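Local coordinates for polysaccharide biosynthesis protein CapD (Bacillus thuringiensis HD-771, PDB 6BWC) that probably acts on UDP-N-acetylglucosamine with NADP as a short-chain dehydrogenase of CMP-pseudaminic acid biosynthesis, a pathway linked to flagellin glycosylation, at residues G64-R67 against R71-S74; C94-F99 against L265-K270; L182-I187 against E245-L250. The protein carries 2 engineered substitutions. All blocks are in the same frame, centred on the assembly; numbering follows the deposited sequence.

Contact 1 (G64-R67 against R71-S74); sequences GDIR and RVFS. With NAP (NADP nicotinamide-adenine-dinucleotide phosphate), chain N.
Ile66 and Val72 meet just after strand 59-63 of the Rossmann fold, where the chain turns into helix 69-75 and the intervening loop grips the adenine of NADP, as in other short-chain dehydrogenases. The tight part is apolar. Val72 presents one methyl: with CG1 anti to the backbone N (chi1 169°), CG2 is left to face the loop, 3.5 Å from Ile66 CA and 3.7 Å from Ile66 CG2. Phe38 of strand 34-39 touches both residues, and Ala115 of helix 98-118 packs on Val72, so a compact branched residue suits this buried place. The CG1-CD1 arm of Ile66 packs against the adenine, CD1 3.7 Å from NADP N6A. Gly64 CA passes 4.0 Å from Arg71 CG, which leaves little room for a side chain and suits glycine.

The looser side is the outer part of Arg71. Partly exposed, its chain bends at chi2 on the way to the carbonyl of Ile63, which accepts from NH2. Beyond it, Glu100 of the second subunit makes a long, weak ion pair with NE.

Asp65 points away from the helix, and with CG anti to the backbone N its carboxylate turns to the adenine. Asp65 OD1 closes an Asx turn by accepting from Arg67 N at 2.7 Å, using the lone pair anti to the other oxygen. NADP N6A also donates to Asp65 OD1, at 2.9 Å. The turn thus helps to hold the carboxylate for the exocyclic amine, while Ile66 N donates to NADP N1A over 3.1 Å, at an N-H...N angle of 164°.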
loop_
_atom_site.group_PDB
_atom_site.type_symbol
_atom_site.label_atom_id
_atom_site.label_comp_id
_atom_site.label_asym_id
_atom_site.label_seq_id
_atom_site.Cartn_x
_atom_site.Cartn_y
_atom_site.Cartn_z
ATOM N N GLY C 64 -6.540 3.028 18.144
ATOM C CA GLY C 64 -5.536 2.621 17.160
ATOM C C GLY C 64 -5.530 1.128 16.878
ATOM O O GLY C 64 -6.135 0.336 17.632
ATOM N N ASP C 65 -4.857 0.744 15.786
ATOM C CA ASP C 65 -4.714 -0.655 15.423
ATOM C C ASP C 65 -3.278 -0.998 15.078
ATOM O O ASP C 65 -2.707 -0.367 14.221
ATOM C CB ASP C 65 -5.623 -0.946 14.254
ATOM C CG ASP C 65 -5.753 -2.419 13.958
ATOM O OD1 ASP C 65 -4.721 -3.120 13.838
ATOM O OD2 ASP C 65 -6.901 -2.881 13.816
ATOM N N ILE C 66 -2.723 -2.035 15.721
ATOM C CA ILE C 66 -1.334 -2.527 15.448
ATOM C C ILE C 66 -1.056 -3.034 14.017
ATOM O O ILE C 66 0.108 -3.237 13.658
ATOM C CB ILE C 66 -0.740 -3.527 16.532
ATOM C CG1 ILE C 66 -1.672 -4.629 17.044
ATOM C CG2 ILE C 66 -0.369 -2.791 17.798
ATOM C CD1 ILE C 66 -1.773 -5.803 16.137
ATOM N N ARG C 67 -2.106 -3.216 13.204
ATOM C CA ARG C 67 -1.968 -3.455 11.761
ATOM C C ARG C 67 -1.521 -2.152 11.032
ATOM O O ARG C 67 -0.922 -2.201 9.956
ATOM C CB ARG C 67 -3.286 -3.993 11.186
ATOM C CG ARG C 67 -3.780 -5.325 11.794
ATOM C CD ARG C 67 -5.210 -5.699 11.363
ATOM N NE ARG C 67 -5.688 -6.992 11.905
ATOM C CZ ARG C 67 -6.810 -7.632 11.509
ATOM N NH1 ARG C 67 -7.588 -7.122 10.553
ATOM N NH2 ARG C 67 -7.156 -8.799 12.056
ATOM N N ARG C 71 0.354 4.575 12.965
ATOM C CA ARG C 71 -0.314 4.868 14.231
ATOM C C ARG C 71 0.375 4.227 15.439
ATOM O O ARG C 71 0.385 4.765 16.543
ATOM C CB ARG C 71 -1.752 4.400 14.161
ATOM C CG ARG C 71 -2.554 4.626 15.428
ATOM C CD ARG C 71 -2.462 6.053 15.950
ATOM N NE ARG C 71 -3.675 6.420 16.668
ATOM C CZ ARG C 71 -3.803 7.462 17.487
ATOM N NH1 ARG C 71 -2.782 8.273 17.757
ATOM N NH2 ARG C 71 -4.989 7.684 18.058
ATOM N N VAL C 72 0.927 3.045 15.222
ATOM C CA VAL C 72 1.823 2.421 16.190
ATOM C C VAL C 72 3.024 3.339 16.413
ATOM O O VAL C 72 3.479 3.511 17.537
ATOM C CB VAL C 72 2.218 1.002 15.714
ATOM C CG1 VAL C 72 3.349 0.419 16.532
ATOM C CG2 VAL C 72 1.012 0.101 15.851
ATOM N N PHE C 73 3.503 3.932 15.328
ATOM C CA PHE C 73 4.604 4.874 15.351
ATOM C C PHE C 73 4.383 6.038 16.314
ATOM O O PHE C 73 5.205 6.258 17.215
ATOM C CB PHE C 73 4.844 5.432 13.944
ATOM C CG PHE C 73 6.047 6.289 13.856
ATOM C CD1 PHE C 73 7.315 5.708 13.896
ATOM C CD2 PHE C 73 5.923 7.683 13.781
ATOM C CE1 PHE C 73 8.448 6.502 13.841
ATOM C CE2 PHE C 73 7.051 8.483 13.718
ATOM C CZ PHE C 73 8.317 7.891 13.756
ATOM N N SER C 74 3.282 6.768 16.114
ATOM C CA SER C 74 3.018 7.993 16.878
ATOM C C SER C 74 2.590 7.750 18.300
ATOM O O SER C 74 2.727 8.640 19.122
ATOM C CB SER C 74 1.949 8.843 16.195
ATOM O OG SER C 74 0.790 8.072 15.906
HETATM P PA NAP N . -7.710 -9.691 25.723
HETATM O O1A NAP N . -8.491 -9.479 26.989
HETATM O O2A NAP N . -8.491 -10.109 24.524
HETATM O O5B NAP N . -6.859 -8.390 25.378
HETATM C C5B NAP N . -6.577 -8.068 24.014
HETATM C C4B NAP N . -6.186 -6.597 23.912
HETATM O O4B NAP N . -5.698 -6.243 22.620
HETATM C C3B NAP N . -7.396 -5.726 24.121
HETATM O O3B NAP N . -6.888 -4.548 24.740
HETATM C C2B NAP N . -7.898 -5.493 22.720
HETATM O O2B NAP N . -8.750 -4.367 22.730
HETATM C C1B NAP N . -6.582 -5.330 21.957
HETATM N N9A NAP N . -6.511 -5.619 20.484
HETATM C C8A NAP N . -6.966 -6.687 19.767
HETATM N N7A NAP N . -6.663 -6.581 18.428
HETATM C C5A NAP N . -5.993 -5.425 18.281
HETATM C C6A NAP N . -5.375 -4.654 17.173
HETATM N N6A NAP N . -5.394 -5.094 15.907
HETATM N N1A NAP N . -4.772 -3.488 17.456
HETATM C C2A NAP N . -4.720 -2.988 18.704
HETATM N N3A NAP N . -5.262 -3.618 19.758
HETATM C C4A NAP N . -5.896 -4.810 19.624
HETATM O O3 NAP N . -6.490 -10.730 25.921
HETATM P PN NAP N . -5.661 -11.050 27.276
HETATM O O1N NAP N . -5.411 -9.794 28.100
HETATM O O2N NAP N . -6.244 -12.275 27.910
HETATM O O5D NAP N . -4.288 -11.583 26.677
HETATM C C5D NAP N . -3.276 -10.657 26.369
HETATM C C4D NAP N . -2.109 -11.366 25.688
HETATM O O4D NAP N . -1.791 -12.530 26.463
HETATM C C3D NAP N . -2.298 -11.841 24.236
HETATM O O3D NAP N . -1.153 -11.444 23.478
HETATM C C2D NAP N . -2.380 -13.347 24.313
HETATM O O2D NAP N . -1.798 -13.991 23.175
HETATM C C1D NAP N . -1.586 -13.644 25.586
HETATM N N1N NAP N . -1.961 -14.885 26.275
HETATM C C2N NAP N . -3.122 -14.912 26.949
HETATM C C3N NAP N . -3.575 -16.023 27.638
HETATM C C7N NAP N . -4.879 -16.059 28.357
HETATM O O7N NAP N . -5.276 -17.145 28.783
HETATM N N7N NAP N . -5.623 -14.962 28.517
HETATM C C4N NAP N . -2.722 -17.238 27.675
HETATM C C5N NAP N . -1.483 -17.102 26.900
HETATM C C6N NAP N . -1.135 -15.931 26.250
HETATM P P2B NAP N . -9.769 -4.067 21.517
HETATM O O1X NAP N . -10.612 -2.989 22.171
HETATM O O2X NAP N . -8.927 -3.492 20.398
HETATM O O3X NAP N . -10.477 -5.400 21.178
#

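Contact 2 (C94-F99 against L265-K270); sequences CEYNPF and LKPGEK. With UD1 (uridine-diphosphate-N-acetylglucosamine), chain O.
A Pro-Gly type II turn, Lys266 to Glu269, sits beside the UDP-N-acetylglucosamine pocket and rests Pro267 and Gly268 against Glu95 and Tyr96 at the end of helix 91-96. Proline suits the second position of such a turn because its ring fixes phi near the required value, and glycine the third, where phi is 82°. The turn is closed by the bond from Glu269 N to Lys266 O.

Tyr96 reaches the proline by the far end of its side chain. The two side chains cross at about a right angle, and Tyr96 OH comes to 3.4 Å from Pro267 CG. Glu95 CG, anti to the carbonyl carbon, lies 3.6 Å from Pro267 O; the bend at chi2 (-85°) then brings Glu95 OE1 to 3.5 Å from Gly268 CA. These are packing contacts: the other oxygen, OE2, accepts from the backbone N of Asn138, while Arg148 of the third subunit offers OE1 a long, weak ion pair.

On the ligand side, Glu269 OE1 accepts from the backbone N of Lys266 at 2.6 Å, met on the anti side and 22° out of the carboxylate plane. Glu269 OE2 accepts from the ribose hydroxyl O2' of the nucleotide, also at 2.6 Å. One carboxylate therefore ties the fold of the turn to recognition of the ribose, and the helix end meets the turn by van der Waals packing.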
loop_
_atom_site.group_PDB
_atom_site.type_symbol
_atom_site.label_atom_id
_atom_site.label_comp_id
_atom_site.label_asym_id
_atom_site.label_seq_id
_atom_site.Cartn_x
_atom_site.Cartn_y
_atom_site.Cartn_z
ATOM N N CYS C 94 -8.995 -18.153 15.403
ATOM C CA CYS C 94 -7.754 -18.053 14.602
ATOM C C CYS C 94 -7.627 -19.165 13.544
ATOM O O CYS C 94 -6.840 -19.037 12.613
ATOM C CB CYS C 94 -6.498 -18.070 15.506
ATOM S SG CYS C 94 -6.128 -16.595 16.502
ATOM N N GLU C 95 -8.350 -20.275 13.721
ATOM C CA GLU C 95 -8.488 -21.304 12.653
ATOM C C GLU C 95 -9.505 -20.918 11.592
ATOM O O GLU C 95 -9.262 -21.212 10.432
ATOM C CB GLU C 95 -8.896 -22.669 13.192
ATOM C CG GLU C 95 -7.931 -23.247 14.191
ATOM C CD GLU C 95 -6.782 -23.992 13.579
ATOM O OE1 GLU C 95 -6.904 -25.192 13.252
ATOM O OE2 GLU C 95 -5.727 -23.366 13.509
ATOM N N TYR C 96 -10.637 -20.317 11.986
ATOM C CA TYR C 96 -11.677 -19.857 11.028
ATOM C C TYR C 96 -11.364 -18.508 10.377
ATOM O O TYR C 96 -11.849 -18.246 9.276
ATOM C CB TYR C 96 -13.096 -19.826 11.654
ATOM C CG TYR C 96 -13.669 -21.195 11.990
ATOM C CD1 TYR C 96 -14.441 -21.915 11.082
ATOM C CD2 TYR C 96 -13.421 -21.766 13.225
ATOM C CE1 TYR C 96 -14.934 -23.172 11.409
ATOM C CE2 TYR C 96 -13.914 -23.002 13.573
ATOM C CZ TYR C 96 -14.659 -23.703 12.675
ATOM O OH TYR C 96 -15.098 -24.935 13.098
ATOM N N ASN C 97 -10.556 -17.667 11.025
ATOM C CA ASN C 97 -10.128 -16.374 10.442
ATOM C C ASN C 97 -8.603 -16.283 10.523
ATOM O O ASN C 97 -8.074 -15.454 11.265
ATOM C CB ASN C 97 -10.789 -15.195 11.189
ATOM C CG ASN C 97 -12.313 -15.367 11.370
ATOM O OD1 ASN C 97 -13.114 -14.957 10.516
ATOM N ND2 ASN C 97 -12.715 -15.946 12.496
ATOM N N PRO C 98 -7.881 -17.161 9.786
ATOM C CA PRO C 98 -6.451 -17.243 9.956
ATOM C C PRO C 98 -5.673 -16.133 9.305
ATOM O O PRO C 98 -4.608 -15.793 9.833
ATOM C CB PRO C 98 -6.089 -18.576 9.329
ATOM C CG PRO C 98 -7.072 -18.731 8.267
ATOM C CD PRO C 98 -8.343 -18.187 8.838
ATOM N N PHE C 99 -6.141 -15.539 8.208
ATOM C CA PHE C 99 -5.394 -14.385 7.730
ATOM C C PHE C 99 -5.533 -13.173 8.688
ATOM O O PHE C 99 -4.613 -12.375 8.819
ATOM C CB PHE C 99 -5.718 -14.029 6.284
ATOM C CG PHE C 99 -4.628 -13.212 5.618
ATOM C CD1 PHE C 99 -3.376 -13.799 5.309
ATOM C CD2 PHE C 99 -4.818 -11.866 5.337
ATOM C CE1 PHE C 99 -2.375 -13.060 4.707
ATOM C CE2 PHE C 99 -3.817 -11.138 4.743
ATOM C CZ PHE C 99 -2.600 -11.724 4.421
ATOM N N LEU C 265 -13.491 -31.728 20.747
ATOM C CA LEU C 265 -12.534 -30.718 20.297
ATOM C C LEU C 265 -13.076 -29.687 19.320
ATOM O O LEU C 265 -13.806 -30.016 18.388
ATOM C CB LEU C 265 -11.363 -31.392 19.607
ATOM C CG LEU C 265 -10.211 -31.908 20.459
ATOM C CD1 LEU C 265 -10.555 -32.236 21.914
ATOM C CD2 LEU C 265 -9.651 -33.135 19.751
ATOM N N LYS C 266 -12.689 -28.438 19.555
ATOM C CA LYS C 266 -12.727 -27.392 18.555
ATOM C C LYS C 266 -11.496 -27.569 17.624
ATOM O O LYS C 266 -10.472 -28.090 18.052
ATOM C CB LYS C 266 -12.718 -26.016 19.251
ATOM C CG LYS C 266 -13.874 -25.813 20.240
ATOM C CD LYS C 266 -14.080 -24.370 20.705
ATOM C CE LYS C 266 -15.532 -24.140 21.114
ATOM N NZ LYS C 266 -15.674 -23.071 22.128
ATOM N N PRO C 267 -11.586 -27.129 16.353
ATOM C CA PRO C 267 -10.452 -27.372 15.432
ATOM C C PRO C 267 -9.126 -26.827 15.932
ATOM O O PRO C 267 -9.100 -25.741 16.488
ATOM C CB PRO C 267 -10.872 -26.654 14.150
ATOM C CG PRO C 267 -12.359 -26.706 14.204
ATOM C CD PRO C 267 -12.728 -26.519 15.650
ATOM N N GLY C 268 -8.056 -27.602 15.780
ATOM C CA GLY C 268 -6.711 -27.173 16.167
ATOM C C GLY C 268 -6.357 -27.307 17.645
ATOM O O GLY C 268 -5.177 -27.241 17.982
ATOM N N GLU C 269 -7.350 -27.494 18.524
ATOM C CA GLU C 269 -7.109 -27.629 19.975
ATOM C C GLU C 269 -6.097 -28.735 20.291
ATOM O O GLU C 269 -6.145 -29.805 19.707
ATOM C CB GLU C 269 -8.415 -27.918 20.755
ATOM C CG GLU C 269 -9.296 -26.701 21.018
ATOM C CD GLU C 269 -10.444 -26.978 21.998
ATOM O OE1 GLU C 269 -11.351 -27.759 21.635
ATOM O OE2 GLU C 269 -10.459 -26.403 23.122
ATOM N N LYS C 270 -5.198 -28.441 21.226
ATOM C CA LYS C 270 -4.204 -29.377 21.767
ATOM C C LYS C 270 -4.733 -30.002 23.067
ATOM O O LYS C 270 -5.542 -29.388 23.779
ATOM C CB LYS C 270 -2.907 -28.607 22.071
ATOM C CG LYS C 270 -1.603 -29.370 21.933
ATOM C CD LYS C 270 -0.449 -28.399 22.117
ATOM C CE LYS C 270 0.862 -29.129 22.169
ATOM N NZ LYS C 270 1.952 -28.147 22.304
HETATM C "C1'" UD1 O . -6.065 -19.953 26.469
HETATM C "C2'" UD1 O . -5.770 -18.709 25.648
HETATM C "C3'" UD1 O . -4.683 -18.966 24.607
HETATM C "C4'" UD1 O . -3.459 -19.648 25.214
HETATM C "C5'" UD1 O . -3.827 -20.752 26.224
HETATM C "C6'" UD1 O . -2.591 -21.140 27.046
HETATM C "C7'" UD1 O . -7.899 -17.475 25.575
HETATM C "C8'" UD1 O . -9.203 -17.305 24.822
HETATM N "N2'" UD1 O . -6.973 -18.238 24.987
HETATM O "O1'" UD1 O . -6.452 -21.014 25.610
HETATM O "O3'" UD1 O . -4.324 -17.710 23.996
HETATM O "O4'" UD1 O . -2.644 -20.205 24.199
HETATM O "O5'" UD1 O . -4.891 -20.355 27.114
HETATM O "O6'" UD1 O . -2.551 -22.546 27.309
HETATM O "O7'" UD1 O . -7.760 -16.972 26.689
HETATM N N1 UD1 O . -13.469 -25.681 26.861
HETATM C C2 UD1 O . -14.709 -26.352 27.086
HETATM N N3 UD1 O . -15.852 -25.801 26.644
HETATM C C4 UD1 O . -15.864 -24.624 25.988
HETATM C C5 UD1 O . -14.695 -23.939 25.767
HETATM C C6 UD1 O . -13.503 -24.477 26.227
HETATM O O2 UD1 O . -14.761 -27.450 27.667
HETATM O O4 UD1 O . -16.924 -24.116 25.590
HETATM C C1B UD1 O . -12.187 -26.264 27.309
HETATM C C2B UD1 O . -11.063 -26.258 26.271
HETATM O "O2'" UD1 O . -11.088 -27.411 25.440
HETATM C C3B UD1 O . -9.798 -26.134 27.097
HETATM C C4B UD1 O . -10.277 -25.352 28.302
HETATM O O4B UD1 O . -11.697 -25.475 28.364
HETATM O O3B UD1 O . -9.260 -27.375 27.567
HETATM C C5B UD1 O . -9.905 -23.879 28.251
HETATM O O5B UD1 O . -10.488 -23.163 27.152
HETATM P PA UD1 O . -10.186 -21.585 27.140
HETATM O O1A UD1 O . -11.056 -20.829 26.166
HETATM O O2A UD1 O . -10.101 -21.028 28.564
HETATM O O3A UD1 O . -8.614 -21.430 26.802
HETATM P PB UD1 O . -7.531 -22.219 25.893
HETATM O O1B UD1 O . -8.126 -22.522 24.533
HETATM O O2B UD1 O . -6.814 -23.363 26.601
#

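Contact 3 (L182-I187 against E245-L250); sequences LFENQI and EEVTKL. With UD1 (uridine-diphosphate-N-acetylglucosamine), chain O.
Helices 179-190 and 236-251 pack side by side here, the short segments 182-187 and 245-250 running 9.8 Å apart at closest approach with their N-to-C directions 49° from each other, and Glu184 and Val247 bringing their CA atoms nearest.

Val247 points toward helix 179-190 and is the residue most buried by the other helix. Its two methyls divide the work. CG1, anti to the backbone N at chi1 170°, meets both Glu184 O and Ile187 CG2 at 3.6 Å, while Val247 CG2 lies 4.0 Å from Glu184 CB. Valine suits this place because its beta-branch sets two methyls right at the helix surface, where both neighbours can be met.

Ile187, one turn after Glu184, closes over the valine obliquely with both of its arms: beside CG2, its CD1 comes 3.9 Å from Val247 CB. Ile193 of strand 192-195 and Ile244 also touch Ile187. Of its side chain Glu184 gives CB and CG, besides its backbone O and CA, and this side chain crosses Val247 at about a right angle. The extended chain, with CG anti to the backbone N, carries the carboxylate past the valine, and OE2 is hydrogen-bonded to Tyr251 OH and to the backbone N of Thr338. Thr248 lies at the margin, its OG1 bonded to Ile244 O within its own helix.

Helix 179-190 also borders the uracil: Leu182 CD2 packs against the nucleotide's O4, and Phe183 CZ lies 3.6 Å from its O2. The helix pair is therefore joined by branched aliphatic packing, with the buried carboxylate of Glu184 satisfied by partners beside the apolar patch, while the preceding residues of the same helix line the base pocket.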
loop_
_atom_site.group_PDB
_atom_site.type_symbol
_atom_site.label_atom_id
_atom_site.label_comp_id
_atom_site.label_asym_id
_atom_site.label_seq_id
_atom_site.Cartn_x
_atom_site.Cartn_y
_atom_site.Cartn_z
ATOM N N LEU C 182 -17.308 -18.528 31.206
ATOM C CA LEU C 182 -18.251 -19.203 30.305
ATOM C C LEU C 182 -19.120 -20.228 31.061
ATOM O O LEU C 182 -20.353 -20.120 31.076
ATOM C CB LEU C 182 -17.485 -19.876 29.171
ATOM C CG LEU C 182 -18.296 -20.651 28.148
ATOM C CD1 LEU C 182 -19.295 -19.746 27.468
ATOM C CD2 LEU C 182 -17.361 -21.275 27.129
ATOM N N PHE C 183 -18.458 -21.197 31.703
ATOM C CA PHE C 183 -19.116 -22.224 32.543
ATOM C C PHE C 183 -20.002 -21.616 33.643
ATOM O O PHE C 183 -21.156 -22.018 33.757
ATOM C CB PHE C 183 -18.076 -23.207 33.160
ATOM C CG PHE C 183 -17.574 -24.306 32.217
ATOM C CD1 PHE C 183 -17.967 -24.391 30.885
ATOM C CD2 PHE C 183 -16.664 -25.253 32.688
ATOM C CE1 PHE C 183 -17.481 -25.375 30.057
ATOM C CE2 PHE C 183 -16.170 -26.250 31.852
ATOM C CZ PHE C 183 -16.580 -26.309 30.531
ATOM N N GLU C 184 -19.496 -20.644 34.418
ATOM C CA GLU C 184 -20.349 -19.888 35.355
ATOM C C GLU C 184 -21.640 -19.427 34.705
ATOM O O GLU C 184 -22.709 -19.609 35.264
ATOM C CB GLU C 184 -19.629 -18.646 35.892
ATOM C CG GLU C 184 -20.488 -17.778 36.824
ATOM C CD GLU C 184 -19.690 -16.765 37.641
ATOM O OE1 GLU C 184 -18.752 -16.136 37.070
ATOM O OE2 GLU C 184 -20.015 -16.580 38.845
ATOM N N ASN C 185 -21.511 -18.834 33.518
ATOM C CA ASN C 185 -22.604 -18.147 32.816
ATOM C C ASN C 185 -23.533 -19.099 32.110
ATOM O O ASN C 185 -24.755 -18.897 32.083
ATOM C CB ASN C 185 -22.052 -17.158 31.778
ATOM C CG ASN C 185 -22.781 -15.842 31.792
ATOM O OD1 ASN C 185 -22.914 -15.200 32.846
ATOM N ND2 ASN C 185 -23.257 -15.420 30.633
ATOM N N GLN C 186 -22.937 -20.112 31.498
ATOM C CA GLN C 186 -23.686 -21.241 30.979
ATOM C C GLN C 186 -24.545 -21.850 32.091
ATOM O O GLN C 186 -25.701 -22.150 31.863
ATOM C CB GLN C 186 -22.734 -22.308 30.394
ATOM C CG GLN C 186 -22.063 -21.923 29.076
ATOM C CD GLN C 186 -21.310 -23.073 28.409
ATOM O OE1 GLN C 186 -20.769 -23.955 29.076
ATOM N NE2 GLN C 186 -21.263 -23.055 27.075
ATOM N N ILE C 187 -23.979 -22.018 33.286
ATOM C CA ILE C 187 -24.705 -22.652 34.394
ATOM C C ILE C 187 -25.874 -21.778 34.809
ATOM O O ILE C 187 -26.980 -22.282 34.955
ATOM C CB ILE C 187 -23.807 -22.949 35.625
ATOM C CG1 ILE C 187 -22.772 -24.059 35.307
ATOM C CG2 ILE C 187 -24.669 -23.376 36.819
ATOM C CD1 ILE C 187 -21.497 -24.033 36.138
ATOM N N GLU C 245 -20.408 -27.298 41.007
ATOM C CA GLU C 245 -20.614 -27.249 42.455
ATOM C C GLU C 245 -20.771 -25.819 42.957
ATOM O O GLU C 245 -21.830 -25.468 43.479
ATOM C CB GLU C 245 -19.463 -27.950 43.192
ATOM C CG GLU C 245 -19.596 -29.469 43.189
ATOM C CD GLU C 245 -18.295 -30.215 42.902
ATOM O OE1 GLU C 245 -17.231 -29.840 43.441
ATOM O OE2 GLU C 245 -18.349 -31.211 42.137
ATOM N N GLU C 246 -19.737 -25.004 42.743
ATOM C CA GLU C 246 -19.636 -23.670 43.359
ATOM C C GLU C 246 -20.521 -22.587 42.753
ATOM O O GLU C 246 -20.849 -21.614 43.431
ATOM C CB GLU C 246 -18.185 -23.156 43.376
ATOM C CG GLU C 246 -17.589 -23.029 44.769
ATOM C CD GLU C 246 -16.994 -24.316 45.267
ATOM O OE1 GLU C 246 -15.996 -24.780 44.660
ATOM O OE2 GLU C 246 -17.513 -24.856 46.264
ATOM N N VAL C 247 -20.874 -22.723 41.484
ATOM C CA VAL C 247 -21.749 -21.739 40.847
ATOM C C VAL C 247 -23.171 -22.012 41.284
ATOM O O VAL C 247 -23.975 -21.095 41.401
ATOM C CB VAL C 247 -21.621 -21.771 39.317
ATOM C CG1 VAL C 247 -22.699 -20.931 38.648
ATOM C CG2 VAL C 247 -20.242 -21.277 38.899
ATOM N N THR C 248 -23.469 -23.285 41.508
ATOM C CA THR C 248 -24.730 -23.701 42.090
ATOM C C THR C 248 -24.818 -23.260 43.550
ATOM O O THR C 248 -25.859 -22.754 43.981
ATOM C CB THR C 248 -24.900 -25.231 41.965
ATOM O OG1 THR C 248 -24.912 -25.581 40.572
ATOM C CG2 THR C 248 -26.200 -25.738 42.634
ATOM N N LYS C 249 -23.747 -23.448 44.315
ATOM C CA LYS C 249 -23.799 -23.088 45.725
ATOM C C LYS C 249 -24.195 -21.610 45.849
ATOM O O LYS C 249 -25.166 -21.302 46.530
ATOM C CB LYS C 249 -22.496 -23.407 46.472
ATOM C CG LYS C 249 -22.733 -23.655 47.959
ATOM C CD LYS C 249 -21.516 -23.359 48.841
ATOM C CE LYS C 249 -21.864 -23.373 50.331
ATOM N NZ LYS C 249 -22.877 -22.354 50.755
ATOM N N LEU C 250 -23.504 -20.725 45.122
ATOM C CA LEU C 250 -23.820 -19.277 45.113
ATOM C C LEU C 250 -25.259 -18.949 44.699
ATOM O O LEU C 250 -26.055 -18.523 45.525
ATOM C CB LEU C 250 -22.857 -18.473 44.213
ATOM C CG LEU C 250 -21.549 -17.904 44.767
ATOM C CD1 LEU C 250 -20.965 -16.957 43.717
ATOM C CD2 LEU C 250 -21.758 -17.192 46.100
HETATM C "C1'" UD1 O . -6.065 -19.953 26.469
HETATM C "C2'" UD1 O . -5.770 -18.709 25.648
HETATM C "C3'" UD1 O . -4.683 -18.966 24.607
HETATM C "C4'" UD1 O . -3.459 -19.648 25.214
HETATM C "C5'" UD1 O . -3.827 -20.752 26.224
HETATM C "C6'" UD1 O . -2.591 -21.140 27.046
HETATM C "C7'" UD1 O . -7.899 -17.475 25.575
HETATM C "C8'" UD1 O . -9.203 -17.305 24.822
HETATM N "N2'" UD1 O . -6.973 -18.238 24.987
HETATM O "O1'" UD1 O . -6.452 -21.014 25.610
HETATM O "O3'" UD1 O . -4.324 -17.710 23.996
HETATM O "O4'" UD1 O . -2.644 -20.205 24.199
HETATM O "O5'" UD1 O . -4.891 -20.355 27.114
HETATM O "O6'" UD1 O . -2.551 -22.546 27.309
HETATM O "O7'" UD1 O . -7.760 -16.972 26.689
HETATM N N1 UD1 O . -13.469 -25.681 26.861
HETATM C C2 UD1 O . -14.709 -26.352 27.086
HETATM N N3 UD1 O . -15.852 -25.801 26.644
HETATM C C4 UD1 O . -15.864 -24.624 25.988
HETATM C C5 UD1 O . -14.695 -23.939 25.767
HETATM C C6 UD1 O . -13.503 -24.477 26.227
HETATM O O2 UD1 O . -14.761 -27.450 27.667
HETATM O O4 UD1 O . -16.924 -24.116 25.590
HETATM C C1B UD1 O . -12.187 -26.264 27.309
HETATM C C2B UD1 O . -11.063 -26.258 26.271
HETATM O "O2'" UD1 O . -11.088 -27.411 25.440
HETATM C C3B UD1 O . -9.798 -26.134 27.097
HETATM C C4B UD1 O . -10.277 -25.352 28.302
HETATM O O4B UD1 O . -11.697 -25.475 28.364
HETATM O O3B UD1 O . -9.260 -27.375 27.567
HETATM C C5B UD1 O . -9.905 -23.879 28.251
HETATM O O5B UD1 O . -10.488 -23.163 27.152
HETATM P PA UD1 O . -10.186 -21.585 27.140
HETATM O O1A UD1 O . -11.056 -20.829 26.166
HETATM O O2A UD1 O . -10.101 -21.028 28.564
HETATM O O3A UD1 O . -8.614 -21.430 26.802
HETATM P PB UD1 O . -7.531 -22.219 25.893
HETATM O O1B UD1 O . -8.126 -22.522 24.533
HETATM O O2B UD1 O . -6.814 -23.363 26.601
#

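Overall arrangement
Contacts 1 and 3 are buried and apolar at their centres, each built round one valine, whereas contact 2 is only partly buried and mixes proline, tyrosine and a glutamate. Their places in the fold differ accordingly. Contact 1 joins a strand-to-helix connection at the NADP end of the Rossmann sheet; contact 3 pairs two helices at the uracil end, about 39 Å away between centres. Contact 2 brings residues far apart in sequence together, and the chain between its segments includes both helices of contact 3. Contacts 2 and 3 share the nucleotide sugar, one offering a carboxylate to its ribose, the other hydrophobic groups to its base, while contact 1 holds the adenine by polar atoms and by the arm of Ile66.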